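Local coordinates for probable Rab-related GTPase (Acanthamoeba polyphaga mimivirus, PDB 5XC5), which binds GTP and magnesium as a small GTPase of the Rab family and may take part in protein transport, at residues Lys73-Val84 / Val97-Cys108. The protein carries 1 engineered substitution. Numbering follows the deposited sequence.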
ATOM      1  N   LYS A  73       5.330   8.418 -10.754  1.00 10.73           N
ATOM      2  CA  LYS A  73       4.800   7.872 -11.995  1.00 13.17           C
ATOM      3  C   LYS A  73       5.800   6.947 -12.679  1.00 13.10           C
ATOM      4  O   LYS A  73       5.398   5.980 -13.330  1.00 14.78           O
ATOM      5  CB  LYS A  73       4.426   9.040 -12.915  1.00 17.04           C
ATOM      6  CG  LYS A  73       3.997   8.650 -14.319  1.00 20.16           C
ATOM      7  CD  LYS A  73       3.479   9.863 -15.110  1.00 23.64           C
ATOM      8  CE  LYS A  73       2.112  10.325 -14.619  1.00 26.61           C
ATOM      9  NZ  LYS A  73       1.659  11.614 -15.235  1.00 28.36           N
ATOM     10  N   MET A  74       7.099   7.209 -12.524  1.00 11.09           N
ATOM     11  CA  MET A  74       8.120   6.415 -13.206  1.00 10.83           C
ATOM     12  C   MET A  74       8.305   5.038 -12.599  1.00 14.46           C
ATOM     13  O   MET A  74       9.087   4.245 -13.140  1.00 17.63           O
ATOM     14  CB  MET A  74       9.442   7.186 -13.216  1.00 13.18           C
ATOM     15  CG  MET A  74       9.376   8.499 -13.991  1.00 12.91           C
ATOM     16  SD  MET A  74       8.884   8.263 -15.715  1.00 15.62           S
ATOM     17  CE  MET A  74      10.273   7.329 -16.322  1.00 19.12           C
ATOM     18  N   TYR A  75       7.602   4.725 -11.514  1.00 12.20           N
ATOM     19  CA  TYR A  75       7.718   3.441 -10.840  1.00 13.46           C
ATOM     20  C   TYR A  75       6.513   2.540 -11.062  1.00 14.11           C
ATOM     21  O   TYR A  75       6.513   1.399 -10.581  1.00 15.07           O
ATOM     22  CB  TYR A  75       8.026   3.656  -9.348  1.00 13.20           C
ATOM     23  CG  TYR A  75       9.398   4.252  -9.200  1.00 15.35           C
ATOM     24  CD1 TYR A  75       9.584   5.628  -9.224  1.00 15.85           C
ATOM     25  CD2 TYR A  75      10.524   3.439  -9.120  1.00 16.15           C
ATOM     26  CE1 TYR A  75      10.852   6.182  -9.140  1.00 15.61           C
ATOM     27  CE2 TYR A  75      11.796   3.981  -9.039  1.00 16.04           C
ATOM     28  CZ  TYR A  75      11.954   5.353  -9.044  1.00 18.33           C
ATOM     29  OH  TYR A  75      13.217   5.896  -8.962  1.00 21.23           O
ATOM     30  N   TYR A  76       5.501   3.009 -11.801  1.00 13.12           N
ATOM     31  CA  TYR A  76       4.306   2.203 -12.043  1.00 14.31           C
ATOM     32  C   TYR A  76       4.613   0.978 -12.892  1.00 16.81           C
ATOM     33  O   TYR A  76       4.072  -0.106 -12.646  1.00 14.63           O
ATOM     34  CB  TYR A  76       3.256   3.029 -12.783  1.00 13.32           C
ATOM     35  CG  TYR A  76       2.572   4.130 -12.010  1.00 13.81           C
ATOM     36  CD1 TYR A  76       2.295   4.007 -10.649  1.00 16.02           C
ATOM     37  CD2 TYR A  76       2.169   5.286 -12.654  1.00 12.47           C
ATOM     38  CE1 TYR A  76       1.650   5.025  -9.963  1.00 17.60           C
ATOM     39  CE2 TYR A  76       1.527   6.296 -11.978  1.00 14.34           C
ATOM     40  CZ  TYR A  76       1.268   6.163 -10.639  1.00 14.04           C
ATOM     41  OH  TYR A  76       0.631   7.187  -9.959  1.00 17.64           O
ATOM     42  N   THR A  77       5.433   1.144 -13.927  1.00 17.59           N
ATOM     43  CA  THR A  77       5.525   0.129 -14.966  1.00 18.35           C
ATOM     44  C   THR A  77       6.083  -1.173 -14.401  1.00 16.98           C
ATOM     45  O   THR A  77       6.941  -1.172 -13.513  1.00 17.46           O
ATOM     46  CB  THR A  77       6.374   0.646 -16.133  1.00 21.99           C
ATOM     47  OG1 THR A  77       6.357  -0.308 -17.202  1.00 28.83           O
ATOM     48  CG2 THR A  77       7.803   0.898 -15.701  1.00 19.12           C
ATOM     49  N   ASN A  78       5.557  -2.291 -14.901  1.00 16.87           N
ATOM     50  CA  ASN A  78       5.978  -3.644 -14.544  1.00 17.20           C
ATOM     51  C   ASN A  78       5.644  -4.028 -13.110  1.00 17.73           C
ATOM     52  O   ASN A  78       6.178  -5.021 -12.602  1.00 17.42           O
ATOM     53  CB  ASN A  78       7.459  -3.907 -14.844  1.00 18.59           C
ATOM     54  CG  ASN A  78       7.774  -3.799 -16.316  1.00 22.90           C
ATOM     55  OD1 ASN A  78       7.010  -4.271 -17.157  1.00 27.47           O
ATOM     56  ND2 ASN A  78       8.895  -3.168 -16.639  1.00 29.21           N
ATOM     57  N   SER A  79       4.776  -3.277 -12.436  1.00 14.66           N
ATOM     58  CA  SER A  79       4.364  -3.659 -11.094  1.00 14.63           C
ATOM     59  C   SER A  79       3.477  -4.890 -11.172  1.00 15.91           C
ATOM     60  O   SER A  79       2.580  -4.965 -12.018  1.00 18.43           O
ATOM     61  CB  SER A  79       3.590  -2.515 -10.451  1.00 14.92           C
ATOM     62  OG  SER A  79       4.441  -1.412 -10.217  1.00 17.07           O
ATOM     63  N   LEU A  80       3.726  -5.862 -10.296  1.00 13.07           N
ATOM     64  CA  LEU A  80       2.852  -7.018 -10.171  1.00 12.71           C
ATOM     65  C   LEU A  80       1.830  -6.870  -9.052  1.00 13.18           C
ATOM     66  O   LEU A  80       0.710  -7.370  -9.174  1.00 13.80           O
ATOM     67  CB  LEU A  80       3.682  -8.291  -9.945  1.00 13.09           C
ATOM     68  CG  LEU A  80       4.672  -8.603 -11.075  1.00 16.69           C
ATOM     69  CD1 LEU A  80       5.426  -9.906 -10.804  1.00 18.52           C
ATOM     70  CD2 LEU A  80       3.968  -8.660 -12.415  1.00 19.53           C
ATOM     71  N   GLY A  81       2.184  -6.179  -7.977  1.00 11.06           N
ATOM     72  CA  GLY A  81       1.242  -5.897  -6.914  1.00 11.32           C
ATOM     73  C   GLY A  81       1.359  -4.440  -6.514  1.00 10.46           C
ATOM     74  O   GLY A  81       2.407  -3.815  -6.667  1.00 11.04           O
ATOM     75  N   CYS A  82       0.264  -3.907  -5.997  1.00 10.10           N
ATOM     76  CA  CYS A  82       0.259  -2.518  -5.560  1.00  9.67           C
ATOM     77  C   CYS A  82      -0.555  -2.398  -4.285  1.00 10.18           C
ATOM     78  O   CYS A  82      -1.689  -2.888  -4.216  1.00 10.22           O
ATOM     79  CB  CYS A  82      -0.336  -1.608  -6.646  1.00 10.24           C
ATOM     80  SG  CYS A  82      -0.490   0.139  -6.175  1.00 14.35           S
ATOM     81  N   LEU A  83       0.020  -1.722  -3.295  1.00  9.06           N
ATOM     82  CA  LEU A  83      -0.699  -1.289  -2.108  1.00  9.51           C
ATOM     83  C   LEU A  83      -1.046   0.182  -2.301  1.00  8.73           C
ATOM     84  O   LEU A  83      -0.146   1.009  -2.500  1.00  9.46           O
ATOM     85  CB  LEU A  83       0.204  -1.456  -0.887  1.00  9.54           C
ATOM     86  CG  LEU A  83       0.664  -2.890  -0.566  1.00 10.67           C
ATOM     87  CD1 LEU A  83       1.713  -2.881   0.521  1.00 13.42           C
ATOM     88  CD2 LEU A  83      -0.504  -3.748  -0.117  1.00 10.57           C
ATOM     89  N   VAL A  84      -2.339   0.510  -2.260  1.00  7.93           N
ATOM     90  CA  VAL A  84      -2.789   1.899  -2.334  1.00  8.06           C
ATOM     91  C   VAL A  84      -3.275   2.295  -0.947  1.00  9.21           C
ATOM     92  O   VAL A  84      -4.317   1.818  -0.487  1.00  9.59           O
ATOM     93  CB  VAL A  84      -3.893   2.094  -3.379  1.00  8.46           C
ATOM     94  CG1 VAL A  84      -4.218   3.582  -3.526  1.00  9.90           C
ATOM     95  CG2 VAL A  84      -3.458   1.523  -4.722  1.00 10.36           C
ATOM     96  N   VAL A  97      -7.696   7.869  -3.632  1.00 10.11           N
ATOM     97  CA  VAL A  97      -7.452   6.469  -3.989  1.00 10.75           C
ATOM     98  C   VAL A  97      -7.931   6.177  -5.406  1.00 10.70           C
ATOM     99  O   VAL A  97      -7.248   5.484  -6.174  1.00 10.82           O
ATOM    100  CB  VAL A  97      -8.095   5.515  -2.963  1.00  9.91           C
ATOM    101  CG1 VAL A  97      -8.051   4.067  -3.459  1.00  9.79           C
ATOM    102  CG2 VAL A  97      -7.406   5.614  -1.614  1.00 10.13           C
ATOM    103  N   TYR A  98      -9.109   6.697  -5.779  1.00 11.59           N
ATOM    104  CA  TYR A  98      -9.600   6.469  -7.132  1.00 12.78           C
ATOM    105  C   TYR A  98      -8.574   6.893  -8.167  1.00 12.60           C
ATOM    106  O   TYR A  98      -8.345   6.183  -9.152  1.00 13.02           O
ATOM    107  CB  TYR A  98     -10.915   7.207  -7.408  1.00 16.71           C
ATOM    108  CG  TYR A  98     -11.459   6.829  -8.783  1.00 18.53           C
ATOM    109  CD1 TYR A  98     -11.033   7.484  -9.942  1.00 19.77           C
ATOM    110  CD2 TYR A  98     -12.349   5.779  -8.926  1.00 16.77           C
ATOM    111  CE1 TYR A  98     -11.504   7.106 -11.200  1.00 19.99           C
ATOM    112  CE2 TYR A  98     -12.835   5.406 -10.167  1.00 17.87           C
ATOM    113  CZ  TYR A  98     -12.416   6.066 -11.297  1.00 22.19           C
ATOM    114  OH  TYR A  98     -12.911   5.669 -12.521  1.00 22.11           O
ATOM    115  N   TYR A  99      -7.960   8.059  -7.969  1.00 12.29           N
ATOM    116  CA  TYR A  99      -7.063   8.605  -8.978  1.00 11.25           C
ATOM    117  C   TYR A  99      -5.714   7.917  -8.973  1.00 12.44           C
ATOM    118  O   TYR A  99      -5.093   7.768 -10.033  1.00 13.06           O
ATOM    119  CB  TYR A  99      -6.957  10.122  -8.822  1.00 16.01           C
ATOM    120  CG  TYR A  99      -8.329  10.757  -8.838  1.00 16.91           C
ATOM    121  CD1 TYR A  99      -9.010  10.957 -10.036  1.00 22.02           C
ATOM    122  CD2 TYR A  99      -8.967  11.106  -7.651  1.00 18.98           C
ATOM    123  CE1 TYR A  99     -10.280  11.521 -10.050  1.00 21.77           C
ATOM    124  CE2 TYR A  99     -10.232  11.671  -7.657  1.00 22.89           C
ATOM    125  CZ  TYR A  99     -10.883  11.873  -8.856  1.00 22.19           C
ATOM    126  OH  TYR A  99     -12.143  12.432  -8.862  1.00 27.63           O
ATOM    127  N   TRP A 100      -5.267   7.443  -7.810  1.00 11.39           N
ATOM    128  CA  TRP A 100      -4.053   6.637  -7.766  1.00 11.65           C
ATOM    129  C   TRP A 100      -4.216   5.364  -8.586  1.00 11.36           C
ATOM    130  O   TRP A 100      -3.332   4.997  -9.372  1.00 12.51           O
ATOM    131  CB  TRP A 100      -3.709   6.287  -6.316  1.00 10.96           C
ATOM    132  CG  TRP A 100      -3.087   7.411  -5.551  1.00  9.93           C
ATOM    133  CD1 TRP A 100      -3.613   8.056  -4.483  1.00 11.09           C
ATOM    134  CD2 TRP A 100      -1.807   7.995  -5.792  1.00  9.69           C
ATOM    135  NE1 TRP A 100      -2.748   9.026  -4.043  1.00 12.43           N
ATOM    136  CE2 TRP A 100      -1.628   9.007  -4.823  1.00 11.11           C
ATOM    137  CE3 TRP A 100      -0.798   7.767  -6.732  1.00  9.85           C
ATOM    138  CZ2 TRP A 100      -0.479   9.790  -4.767  1.00 12.34           C
ATOM    139  CZ3 TRP A 100       0.347   8.540  -6.675  1.00 11.95           C
ATOM    140  CH2 TRP A 100       0.497   9.537  -5.693  1.00 10.72           C
ATOM    141  N   ILE A 101      -5.345   4.669  -8.400  1.00 10.69           N
ATOM    142  CA  ILE A 101      -5.590   3.429  -9.132  1.00 11.72           C
ATOM    143  C   ILE A 101      -5.761   3.716 -10.616  1.00 11.47           C
ATOM    144  O   ILE A 101      -5.216   3.002 -11.467  1.00 12.11           O
ATOM    145  CB  ILE A 101      -6.802   2.697  -8.531  1.00 10.56           C
ATOM    146  CG1 ILE A 101      -6.472   2.176  -7.130  1.00 11.67           C
ATOM    147  CG2 ILE A 101      -7.241   1.554  -9.421  1.00 13.35           C
ATOM    148  CD1 ILE A 101      -7.666   1.541  -6.429  1.00 14.81           C
ATOM    149  N   ASN A 102      -6.487   4.783 -10.940  1.00 12.33           N
ATOM    150  CA  ASN A 102      -6.675   5.162 -12.336  1.00 12.93           C
ATOM    151  C   ASN A 102      -5.340   5.434 -13.010  1.00 13.02           C
ATOM    152  O   ASN A 102      -5.089   4.967 -14.127  1.00 12.95           O
ATOM    153  CB  ASN A 102      -7.565   6.397 -12.415  1.00 15.43           C
ATOM    154  CG  ASN A 102      -7.689   6.924 -13.822  1.00 20.23           C
ATOM    155  OD1 ASN A 102      -8.411   6.355 -14.643  1.00 25.77           O
ATOM    156  ND2 ASN A 102      -6.978   8.012 -14.116  1.00 21.88           N
ATOM    157  N   ASP A 103      -4.459   6.173 -12.334  1.00 12.92           N
ATOM    158  CA  ASP A 103      -3.167   6.525 -12.911  1.00 13.36           C
ATOM    159  C   ASP A 103      -2.273   5.306 -13.061  1.00 12.73           C
ATOM    160  O   ASP A 103      -1.579   5.158 -14.073  1.00 13.59           O
ATOM    161  CB  ASP A 103      -2.493   7.572 -12.031  1.00 14.74           C
ATOM    162  CG  ASP A 103      -3.110   8.935 -12.192  0.53 17.00           C
ATOM    163  OD1 ASP A 103      -4.087   9.048 -12.964  0.53 18.52           O
ATOM    164  OD2 ASP A 103      -2.628   9.887 -11.546  0.53 17.80           O
ATOM    165  N   LEU A 104      -2.241   4.440 -12.048  1.00 12.37           N
ATOM    166  CA  LEU A 104      -1.498   3.194 -12.176  1.00 11.96           C
ATOM    167  C   LEU A 104      -1.952   2.425 -13.410  1.00 12.86           C
ATOM    168  O   LEU A 104      -1.127   1.929 -14.182  1.00 12.42           O
ATOM    169  CB  LEU A 104      -1.685   2.349 -10.910  1.00 13.07           C
ATOM    170  CG  LEU A 104      -1.172   0.908 -10.956  1.00 15.51           C
ATOM    171  CD1 LEU A 104       0.334   0.851 -11.091  1.00 17.82           C
ATOM    172  CD2 LEU A 104      -1.624   0.164  -9.705  1.00 17.27           C
ATOM    173  N   ARG A 105      -3.264   2.333 -13.622  1.00 12.31           N
ATOM    174  CA  ARG A 105      -3.763   1.506 -14.717  1.00 11.17           C
ATOM    175  C   ARG A 105      -3.496   2.116 -16.089  1.00 12.55           C
ATOM    176  O   ARG A 105      -3.297   1.376 -17.056  1.00 14.50           O
ATOM    177  CB  ARG A 105      -5.235   1.162 -14.498  1.00 11.55           C
ATOM    178  CG  ARG A 105      -5.396   0.055 -13.448  1.00 12.23           C
ATOM    179  CD  ARG A 105      -6.817  -0.088 -12.952  1.00 13.56           C
ATOM    180  NE  ARG A 105      -6.956  -1.291 -12.133  1.00 13.86           N
ATOM    181  CZ  ARG A 105      -7.997  -1.549 -11.343  1.00 14.88           C
ATOM    182  NH1 ARG A 105      -8.992  -0.688 -11.241  1.00 15.78           N
ATOM    183  NH2 ARG A 105      -8.025  -2.671 -10.642  1.00 18.62           N
ATOM    184  N   ILE A 106      -3.459   3.446 -16.188  1.00 13.78           N
ATOM    185  CA  ILE A 106      -3.051   4.102 -17.431  1.00 13.22           C
ATOM    186  C   ILE A 106      -1.625   3.722 -17.798  1.00 16.88           C
ATOM    187  O   ILE A 106      -1.292   3.555 -18.977  1.00 17.50           O
ATOM    188  CB  ILE A 106      -3.203   5.628 -17.293  1.00 15.01           C
ATOM    189  CG1 ILE A 106      -4.675   6.027 -17.289  1.00 15.09           C
ATOM    190  CG2 ILE A 106      -2.423   6.359 -18.390  1.00 16.38           C
ATOM    191  CD1 ILE A 106      -4.902   7.448 -16.833  1.00 18.51           C
ATOM    192  N   ASN A 107      -0.761   3.581 -16.801  1.00 13.71           N
ATOM    193  CA  ASN A 107       0.664   3.416 -17.040  1.00 15.20           C
ATOM    194  C   ASN A 107       1.145   1.978 -16.935  1.00 16.83           C
ATOM    195  O   ASN A 107       2.289   1.699 -17.305  1.00 20.95           O
ATOM    196  CB  ASN A 107       1.455   4.280 -16.060  1.00 14.37           C
ATOM    197  CG  ASN A 107       1.344   5.751 -16.372  1.00 14.76           C
ATOM    198  OD1 ASN A 107       2.058   6.262 -17.235  1.00 17.85           O
ATOM    199  ND2 ASN A 107       0.452   6.442 -15.683  1.00 14.28           N
ATOM    200  N   CYS A 108       0.318   1.064 -16.447  1.00 15.29           N
ATOM    201  CA  CYS A 108       0.769  -0.286 -16.168  1.00 19.23           C
ATOM    202  C   CYS A 108      -0.377  -1.233 -16.460  1.00 15.90           C
ATOM    203  O   CYS A 108      -1.496  -1.026 -15.982  1.00 17.09           O
ATOM    204  CB  CYS A 108       1.192  -0.413 -14.696  1.00 16.55           C
ATOM    205  SG  CYS A 108       1.622  -2.082 -14.159  1.00 20.65           S
TER
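The ring of Tyr76 lies flat on the backbone of helix 97-107: Leu104 CA sits 4.0 Å from the ring centroid and almost straight above its centre, a CH-pi contact made over one face. Obliquely to the ring come Asp103 O and Asn107 CB, the latter 3.6 Å from Tyr76 CD2. At the far end the phenol oxygen of Tyr76 meets the edge of the Trp100 indole near its plane, OH to CZ3 3.6 Å, the two side chains crossing at about a right angle. A long flat side chain suits this place, since it spans from Trp100 to Asn107 along the helix. The amide of Asn107 is turned 33° from the tyrosine ring and held by ND2 donating to Asp103 O (2.9 Å), which fixes the rotation of the amide while the methylene rests on the ring. Leu104 holds CG trans to its own nitrogen (chi1 170°), which carries its forked end off the helix, CD1 to the tyrosine and CD2 to the sulfur of Cys82. Branched Val84 uses both methyls, CG1 on Val97 and Trp100 CB, CG2 on Ile101 CG1 at 3.9 Å. In the type II turn from Tyr76 to Ser79, Ser79 OG donates to Tyr76 O (2.8 Å), so the hydroxyl reinforces the turn beside Cys108. The contact packs strand 81-84 against helix 97-107, nearly antiparallel, within the beta-alpha-beta unit completed by strand 113-119; Leu104 and Val84 also touch Ile114 of strand 113-119, while Trp100 NE1 hydrogen-bonds to Ser13 OG of the P-loop.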